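Putative iron-uptake ABC transport system,periplasmic iron-binding protein (Campylobacter jejuni, PDB 3E13) binds ferric iron and probably delivers it, as the periplasmic component, to an ABC transporter for iron uptake. Local coordinates at residues R102-A107 / A141-T146. Residues are numbered along the deposited sequence; the frame is centred on the assembly and turned at random.
Sequences RARIIA and APYSKT. With FE (Fe (III) ion), chain B.
Arg104 lays one face of its guanidinium over CB of Tyr143, with CZ 3.4 Å from that CB, and its NH1 reaches on to the ring, approaching CD2 obliquely. This is one side of the iron site of a two-lobed periplasmic solute-binding protein: residues 102-107 belong to the long strand 97-109, and residues 141-146 begin helix 142-155, with Ala141 as the N-cap. The side chain of Arg104 leaves the strand with CG opposite the backbone nitrogen (chi1 -164°) and stays extended to NE, which carries its guanidinium across to the first turn of the helix, tilted 46° from the phenol plane. A salt bridge from NH1 to Asp179 anchors the same group, while NE donates to a water at 3.0 Å that in turn donates to Ser144 OG, tying the arginine to the next residue of the helix.

Arg102, two residues earlier along the strand, takes the other end of the phenol. Bent at chi2 and chi3, it brings NH1 to 3.6 Å from Tyr143 OH, which lies at the guanidinium edge near its plane, with CE1 also in that plane; NH2 is salt-bridged to Glu272. The positive charge of Arg102 may add to that of the iron in stabilising a phenolate, though Glu272 offsets part of it. His11, Tyr12, Tyr199 and Tyr200 complete the coordination of the iron, which Tyr143 OH binds at 2.0 Å.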
ATOM      1  N   ARG A 102      -5.161   3.254  -0.986  1.00  8.85           N
ATOM      2  CA  ARG A 102      -5.013   3.256   0.480  1.00  7.57           C
ATOM      3  C   ARG A 102      -4.272   4.527   0.902  1.00  8.85           C
ATOM      4  O   ARG A 102      -3.562   5.092   0.129  1.00  9.56           O
ATOM      5  CB  ARG A 102      -4.295   1.975   0.952  1.00  9.49           C
ATOM      6  CG  ARG A 102      -2.941   1.726   0.263  1.00  9.43           C
ATOM      7  CD  ARG A 102      -3.015   0.746  -0.950  1.00  8.96           C
ATOM      8  NE  ARG A 102      -3.478  -0.572  -0.564  1.00  8.22           N
ATOM      9  CZ  ARG A 102      -2.811  -1.490   0.142  1.00  8.82           C
ATOM     10  NH1 ARG A 102      -1.589  -1.253   0.569  1.00  7.02           N
ATOM     11  NH2 ARG A 102      -3.349  -2.673   0.378  1.00  9.38           N
ATOM     12  N   ALA A 103      -4.470   4.992   2.125  1.00  8.26           N
ATOM     13  CA  ALA A 103      -3.852   6.203   2.609  1.00  7.69           C
ATOM     14  C   ALA A 103      -2.939   5.857   3.803  1.00  7.56           C
ATOM     15  O   ALA A 103      -3.337   5.062   4.662  1.00  8.87           O
ATOM     16  CB  ALA A 103      -4.933   7.199   3.038  1.00  7.66           C
ATOM     17  N   ARG A 104      -1.728   6.432   3.823  1.00  8.79           N
ATOM     18  CA  ARG A 104      -0.798   6.205   4.899  1.00  8.69           C
ATOM     19  C   ARG A 104      -0.954   7.396   5.861  1.00  8.23           C
ATOM     20  O   ARG A 104      -0.590   8.547   5.549  1.00  9.05           O
ATOM     21  CB  ARG A 104       0.628   6.031   4.385  1.00  8.77           C
ATOM     22  CG  ARG A 104       1.545   5.416   5.427  1.00  9.39           C
ATOM     23  CD  ARG A 104       2.629   4.616   4.823  1.00  7.17           C
ATOM     24  NE  ARG A 104       3.385   3.830   5.797  1.00  8.70           N
ATOM     25  CZ  ARG A 104       2.984   2.669   6.328  1.00  9.63           C
ATOM     26  NH1 ARG A 104       1.799   2.183   6.020  1.00  9.52           N
ATOM     27  NH2 ARG A 104       3.728   2.002   7.214  1.00 10.69           N
ATOM     28  N   ILE A 105      -1.529   7.094   7.019  1.00  8.11           N
ATOM     29  CA  ILE A 105      -1.915   8.121   7.986  1.00  8.23           C
ATOM     30  C   ILE A 105      -1.150   8.005   9.266  1.00  9.50           C
ATOM     31  O   ILE A 105      -0.267   7.127   9.413  1.00 11.23           O
ATOM     32  CB  ILE A 105      -3.462   8.080   8.214  1.00  8.35           C
ATOM     33  CG1 ILE A 105      -3.955   6.705   8.677  1.00 10.06           C
ATOM     34  CG2 ILE A 105      -4.163   8.415   6.845  1.00 10.98           C
ATOM     35  CD1 ILE A 105      -3.597   6.328  10.098  1.00  9.14           C
ATOM     36  N   ILE A 106      -1.450   8.882  10.210  1.00  8.95           N
ATOM     37  CA  ILE A 106      -0.799   8.814  11.531  1.00  9.71           C
ATOM     38  C   ILE A 106      -1.919   8.463  12.517  1.00  9.70           C
ATOM     39  O   ILE A 106      -2.921   9.181  12.621  1.00  9.34           O
ATOM     40  CB  ILE A 106      -0.129  10.128  11.895  1.00  8.96           C
ATOM     41  CG1 ILE A 106       0.968  10.496  10.904  1.00  9.94           C
ATOM     42  CG2 ILE A 106       0.484  10.062  13.330  1.00 10.00           C
ATOM     43  CD1 ILE A 106       1.401  11.974  10.975  1.00 10.70           C
ATOM     44  N   ALA A 107      -1.769   7.344  13.209  1.00  9.10           N
ATOM     45  CA  ALA A 107      -2.801   6.876  14.134  1.00  9.71           C
ATOM     46  C   ALA A 107      -2.403   7.232  15.567  1.00 10.36           C
ATOM     47  O   ALA A 107      -1.209   7.187  15.902  1.00  9.40           O
ATOM     48  CB  ALA A 107      -3.055   5.376  13.977  1.00 10.24           C
ATOM     49  N   ALA A 141      10.373  -1.653   4.059  1.00  9.59           N
ATOM     50  CA  ALA A 141       9.004  -1.972   3.653  1.00  9.32           C
ATOM     51  C   ALA A 141       8.550  -1.071   2.526  1.00 10.02           C
ATOM     52  O   ALA A 141       8.838   0.140   2.585  1.00  9.69           O
ATOM     53  CB  ALA A 141       8.051  -1.788   4.802  1.00 10.48           C
ATOM     54  N   PRO A 142       7.859  -1.627   1.530  1.00  9.38           N
ATOM     55  CA  PRO A 142       7.330  -0.802   0.424  1.00 10.26           C
ATOM     56  C   PRO A 142       6.594   0.446   0.901  1.00  9.48           C
ATOM     57  O   PRO A 142       6.827   1.504   0.322  1.00  9.67           O
ATOM     58  CB  PRO A 142       6.423  -1.755  -0.339  1.00 10.03           C
ATOM     59  CG  PRO A 142       7.076  -3.143  -0.103  1.00 10.20           C
ATOM     60  CD  PRO A 142       7.627  -3.070   1.295  1.00 10.44           C
ATOM     61  N   TYR A 143       5.734   0.333   1.898  1.00  9.30           N
ATOM     62  CA  TYR A 143       4.987   1.534   2.353  1.00  7.99           C
ATOM     63  C   TYR A 143       5.924   2.630   2.838  1.00  8.91           C
ATOM     64  O   TYR A 143       5.708   3.791   2.547  1.00  8.82           O
ATOM     65  CB  TYR A 143       3.974   1.253   3.441  1.00  8.59           C
ATOM     66  CG  TYR A 143       3.086   0.053   3.151  1.00  8.05           C
ATOM     67  CD1 TYR A 143       2.666  -0.279   1.852  1.00  7.97           C
ATOM     68  CD2 TYR A 143       2.611  -0.723   4.180  1.00  8.42           C
ATOM     69  CE1 TYR A 143       1.901  -1.384   1.642  1.00  7.84           C
ATOM     70  CE2 TYR A 143       1.795  -1.810   3.964  1.00  8.45           C
ATOM     71  CZ  TYR A 143       1.408  -2.116   2.684  1.00  9.14           C
ATOM     72  OH  TYR A 143       0.698  -3.263   2.414  1.00 11.02           O
ATOM     73  N   SER A 144       7.039   2.247   3.459  1.00  8.97           N
ATOM     74  CA  SER A 144       7.968   3.222   3.998  1.00  8.34           C
ATOM     75  C   SER A 144       8.776   3.847   2.894  1.00  8.46           C
ATOM     76  O   SER A 144       8.992   5.067   2.901  1.00  8.55           O
ATOM     77  CB  SER A 144       8.964   2.565   4.992  1.00  8.44           C
ATOM     78  OG  SER A 144       8.309   1.979   6.088  1.00 10.32           O
ATOM     79  N   LYS A 145       9.236   3.021   1.959  1.00  8.81           N
ATOM     80  CA  LYS A 145      10.023   3.483   0.808  1.00  9.37           C
ATOM     81  C   LYS A 145       9.194   4.454  -0.036  1.00  8.45           C
ATOM     82  O   LYS A 145       9.679   5.501  -0.416  1.00  8.59           O
ATOM     83  CB  LYS A 145      10.472   2.327  -0.022  1.00  8.40           C
ATOM     84  CG  LYS A 145      11.510   1.534   0.692  1.00 11.45           C
ATOM     85  CD  LYS A 145      12.102   0.462  -0.138  1.00 11.04           C
ATOM     86  CE  LYS A 145      11.153  -0.634  -0.430  1.00 11.14           C
ATOM     87  NZ  LYS A 145      11.862  -1.842  -1.114  1.00 14.41           N
ATOM     88  N   THR A 146       7.941   4.122  -0.288  1.00  9.63           N
ATOM     89  CA  THR A 146       7.102   4.954  -1.119  1.00  9.75           C
ATOM     90  C   THR A 146       6.676   6.232  -0.430  1.00  8.32           C
ATOM     91  O   THR A 146       6.639   7.269  -1.061  1.00  8.31           O
ATOM     92  CB  THR A 146       5.928   4.161  -1.669  1.00  9.98           C
ATOM     93  OG1 THR A 146       6.461   3.151  -2.563  1.00  9.58           O
ATOM     94  CG2 THR A 146       4.979   5.056  -2.485  1.00 10.93           C
TER
HETATM   95 FE    FE B 326      -0.828  -3.991   3.471  1.00 10.42          FE
HETATM   96  O   HOH W   1       6.196   3.670   6.802  1.00 10.51           O